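Local coordinates for protein ALDH21) (Physcomitrella patens subsp. patens, PDB 5MZ5) that acts as an NADP(+)-dependent succinic semialdehyde dehydrogenase, an oxidoreductase of the aldehyde dehydrogenase family, at residues L242-R246 with E247-M251; A275-K279 with K280-M284. One frame throughout, in Å; residues are numbered along the deposited sequence.

Contact 1: L242-R246 with E247-M251; sequences LPVSR and EDADM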
# COMPACT_ATOMS: atom_id res chain seq x y z
N LEU A 242 17.87 -15.70 -28.54
CA LEU A 242 18.38 -16.81 -29.34
C LEU A 242 17.40 -17.99 -29.51
O LEU A 242 17.12 -18.70 -28.53
CB LEU A 242 19.70 -17.37 -28.75
CG LEU A 242 20.62 -16.47 -27.93
CD1 LEU A 242 21.26 -17.25 -26.80
CD2 LEU A 242 21.73 -15.88 -28.81
N PRO A 243 16.89 -18.26 -30.74
CA PRO A 243 16.12 -19.50 -30.97
C PRO A 243 17.15 -20.63 -30.84
O PRO A 243 18.26 -20.54 -31.38
CB PRO A 243 15.60 -19.34 -32.41
CG PRO A 243 15.90 -17.90 -32.78
CD PRO A 243 17.11 -17.53 -32.00
N VAL A 244 16.85 -21.61 -30.00
CA VAL A 244 17.83 -22.64 -29.66
C VAL A 244 17.36 -24.05 -30.07
O VAL A 244 16.16 -24.37 -30.01
CB VAL A 244 18.20 -22.49 -28.14
CG1 VAL A 244 18.86 -23.72 -27.56
CG2 VAL A 244 19.08 -21.27 -27.91
N SER A 245 18.33 -24.86 -30.53
CA SER A 245 18.13 -26.26 -30.92
C SER A 245 17.86 -27.10 -29.65
O SER A 245 18.21 -26.69 -28.53
CB SER A 245 19.36 -26.81 -31.64
OG SER A 245 20.53 -26.79 -30.82
N ARG A 246 17.29 -28.28 -29.84
CA ARG A 246 16.96 -29.21 -28.77
C ARG A 246 18.19 -29.62 -27.95
O ARG A 246 18.09 -29.71 -26.73
CB ARG A 246 16.28 -30.45 -29.37
CG ARG A 246 15.44 -31.18 -28.35
CD ARG A 246 14.89 -32.45 -28.91
NE ARG A 246 14.43 -33.34 -27.85
CZ ARG A 246 13.91 -34.53 -28.08
NH1 ARG A 246 13.78 -34.98 -29.32
NH2 ARG A 246 13.51 -35.29 -27.07
N GLU A 247 19.34 -29.80 -28.61
CA GLU A 247 20.60 -30.23 -27.99
C GLU A 247 21.14 -29.27 -26.91
O GLU A 247 21.91 -29.70 -26.05
CB GLU A 247 21.73 -30.59 -29.02
CG GLU A 247 21.67 -30.00 -30.43
CD GLU A 247 20.78 -30.71 -31.43
OE1 GLU A 247 21.22 -31.75 -31.99
OE2 GLU A 247 19.67 -30.21 -31.70
N ASP A 248 20.73 -27.98 -26.97
CA ASP A 248 21.18 -26.93 -26.07
C ASP A 248 20.08 -26.25 -25.26
O ASP A 248 20.39 -25.42 -24.41
CB ASP A 248 21.97 -25.87 -26.85
CG ASP A 248 23.14 -26.41 -27.66
OD1 ASP A 248 24.00 -27.10 -27.07
OD2 ASP A 248 23.20 -26.11 -28.89
N ALA A 249 18.81 -26.60 -25.50
CA ALA A 249 17.66 -26.01 -24.81
C ALA A 249 17.72 -26.12 -23.28
O ALA A 249 17.29 -25.19 -22.59
CB ALA A 249 16.36 -26.60 -25.34
N ASP A 250 18.30 -27.21 -22.75
CA ASP A 250 18.44 -27.50 -21.32
C ASP A 250 19.23 -26.44 -20.53
O ASP A 250 18.99 -26.28 -19.34
CB ASP A 250 19.03 -28.91 -21.08
CG ASP A 250 18.79 -29.41 -19.67
OD1 ASP A 250 17.62 -29.36 -19.21
OD2 ASP A 250 19.77 -29.83 -19.01
N MET A 251 20.13 -25.69 -21.20
CA MET A 251 20.92 -24.61 -20.59
C MET A 251 20.01 -23.54 -19.94
O MET A 251 20.32 -23.05 -18.85
CB MET A 251 21.84 -23.96 -21.64
CG MET A 251 22.89 -24.91 -22.20
SD MET A 251 24.04 -24.09 -23.33
CE MET A 251 24.99 -23.10 -22.16
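Glu-247 folds back on Ser-245 in the loop between strand 239-241 and helix 251-254. Its chain is bent at chi2 (-82°), which swings the carboxylate round until OE2 of Glu-247 lies 3.4 Å from CB of Ser-245, while CG of Glu-247 comes equally close to the serine OG. A small side chain at Ser-245 tolerates this approach. The backbone supplies the bonds. Ser-245 O receives Asp-248 N at 3.2 Å, with an N-H...O angle of 155°, the donor standing well above the carbonyl plane rather than in it. Ala-249 N is shared weakly between Ser-245 O (3.1 Å) and Arg-246 O (3.4 Å), so the serine carbonyl serves two amides. Val-244 sets CG1 against the same amide, 3.5 Å from Ala-249 N, its buried branched side chain packing also on Lys-212, which Ala-249 touches as well. The base of the Arg-246 side chain stays by the turn; with CG anti to the backbone N (chi1 -157°) and the rest extended, its guanidinium is carried out from the loop, a long cationic arm suited to an exposed site. Arg-246 and Lys-212 both bind NADP(+), though the cofactor is absent from this chain. The chemistry thus divides the work: main-chain amides and carbonyls shape the turn, which is consistent with the arginine's charged end being kept for the anionic cofactor.

Contact 2: A275-K279 with K280-M284; sequences ARAGK and KKVVM. With EDO (1,2-ethanediol), chain I.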
# COMPACT_ATOMS: atom_id res chain seq x y z
N ALA A 275 11.22 -28.91 -11.75
CA ALA A 275 11.86 -30.01 -11.04
C ALA A 275 13.38 -30.03 -11.21
O ALA A 275 14.09 -30.39 -10.26
CB ALA A 275 11.27 -31.34 -11.49
N ARG A 276 13.89 -29.62 -12.39
CA ARG A 276 15.32 -29.70 -12.69
C ARG A 276 16.05 -28.37 -12.72
O ARG A 276 17.25 -28.35 -12.99
CB ARG A 276 15.55 -30.46 -14.02
CG ARG A 276 15.08 -31.92 -13.99
CD ARG A 276 15.23 -32.66 -15.32
NE ARG A 276 14.63 -31.94 -16.46
CZ ARG A 276 15.29 -31.12 -17.27
NH1 ARG A 276 14.66 -30.48 -18.23
NH2 ARG A 276 16.60 -30.93 -17.10
N ALA A 277 15.36 -27.27 -12.40
CA ALA A 277 15.91 -25.91 -12.41
C ALA A 277 17.10 -25.66 -11.45
O ALA A 277 17.88 -24.73 -11.67
CB ALA A 277 14.81 -24.91 -12.15
N GLY A 278 17.24 -26.48 -10.41
CA GLY A 278 18.27 -26.29 -9.40
C GLY A 278 17.83 -25.25 -8.37
O GLY A 278 16.66 -25.19 -8.00
N LYS A 279 18.75 -24.37 -7.96
CA LYS A 279 18.54 -23.37 -6.89
C LYS A 279 17.70 -22.14 -7.26
O LYS A 279 17.09 -21.55 -6.38
CB LYS A 279 19.89 -22.92 -6.31
CG LYS A 279 20.68 -24.08 -5.70
CD LYS A 279 21.89 -23.61 -4.92
CE LYS A 279 22.81 -24.77 -4.68
NZ LYS A 279 24.06 -24.33 -4.01
N LYS A 280 17.67 -21.75 -8.54
CA LYS A 280 16.92 -20.58 -9.01
C LYS A 280 15.41 -20.60 -8.72
O LYS A 280 14.79 -21.68 -8.64
CB LYS A 280 17.15 -20.38 -10.53
CG LYS A 280 16.62 -21.54 -11.39
CD LYS A 280 16.69 -21.31 -12.91
CE LYS A 280 18.07 -21.36 -13.54
NZ LYS A 280 18.85 -22.56 -13.17
N LYS A 281 14.82 -19.40 -8.65
CA LYS A 281 13.38 -19.24 -8.55
C LYS A 281 12.75 -19.60 -9.91
O LYS A 281 13.40 -19.51 -10.96
CB LYS A 281 12.99 -17.81 -8.14
CG LYS A 281 13.24 -17.53 -6.67
CD LYS A 281 12.55 -16.26 -6.20
CE LYS A 281 13.14 -15.76 -4.92
NZ LYS A 281 12.28 -14.74 -4.26
N VAL A 282 11.50 -20.07 -9.86
CA VAL A 282 10.78 -20.50 -11.05
C VAL A 282 9.39 -19.87 -11.05
O VAL A 282 8.71 -19.90 -10.03
CB VAL A 282 10.71 -22.05 -11.15
CG1 VAL A 282 10.06 -22.48 -12.46
CG2 VAL A 282 12.09 -22.68 -11.02
N VAL A 283 8.99 -19.32 -12.20
CA VAL A 283 7.68 -18.74 -12.51
C VAL A 283 7.18 -19.57 -13.68
O VAL A 283 7.96 -19.82 -14.60
CB VAL A 283 7.80 -17.23 -12.89
CG1 VAL A 283 6.56 -16.74 -13.66
CG2 VAL A 283 8.04 -16.37 -11.67
N MET A 284 5.90 -19.98 -13.64
CA MET A 284 5.31 -20.83 -14.67
C MET A 284 3.92 -20.36 -15.09
O MET A 284 3.02 -20.26 -14.25
CB MET A 284 5.20 -22.29 -14.17
CG MET A 284 6.51 -22.94 -13.92
SD MET A 284 6.98 -23.84 -15.37
CE MET A 284 8.75 -23.76 -15.26
C1 EDO I . 10.48 -21.90 -6.73
O1 EDO I . 10.68 -20.50 -6.79
C2 EDO I . 9.67 -22.30 -5.45
O2 EDO I . 8.26 -22.06 -5.59
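The backbone reverses at Gly-278, whose positive phi (82°) takes the chain out of helical geometry, a conformation that glycine adopts easily, and so Ala-277 faces Lys-280 and Val-282. Lys-280 curls back over the turn: bent at chi3 (72°) and chi4, it brings NZ to 2.8 Å from Ala-277 O, in the carbonyl plane and with a C=O...N angle of 154°. CG of Lys-280 lies 3.9 Å from CB of Ala-277. Thr-253 O and Asp-255 O also accept from this buried ammonium, so a lysine suits a spot ringed by carbonyl oxygens. The turn joins helix 267-276 to strand 281-285, the second half of a beta-alpha-beta unit in the Rossmann-type sheet. A methionine in place of Lys-280 would probably leave all three carbonyls without this shared donor and the turn less firmly tied to its surroundings. On the strand, Val-282 turns CG2 to the methyl of Ala-277, with CG2 to CB 3.7 Å, a close apolar fit that a small alanine permits. The backbone N of Val-282 donates to O1 of a 1,2-ethanediol, probably from the crystallisation liquor, at 3.2 Å. Lys-279 instead stretches outward to a salt bridge with Asp-486 and a cation-pi contact with Trp-271, both of the second subunit.

Contact 1 closes before contact 2 opens along the chain, and their centres lie about 17 Å apart. Both are attached to the six-stranded, Rossmann-type sheet: 242-251 leaves its outermost strand 239-241, whereas 275-284 enters strand 281-285, with strands 209-212, 182-185 and 260-264 lying between these two in the sheet. Helix 251-254, strand 260-264 and helix 267-276 connect them in sequence. A direct bond also joins them, the salt bridge from Asp-250 OD1 to Arg-276 NH2 (2.8 Å), and Arg-276 packs on helix 251-254 too. Through Arg-246 the first loop contributes to the NADP(+) site, while the second turn lies at the interface with the second subunit.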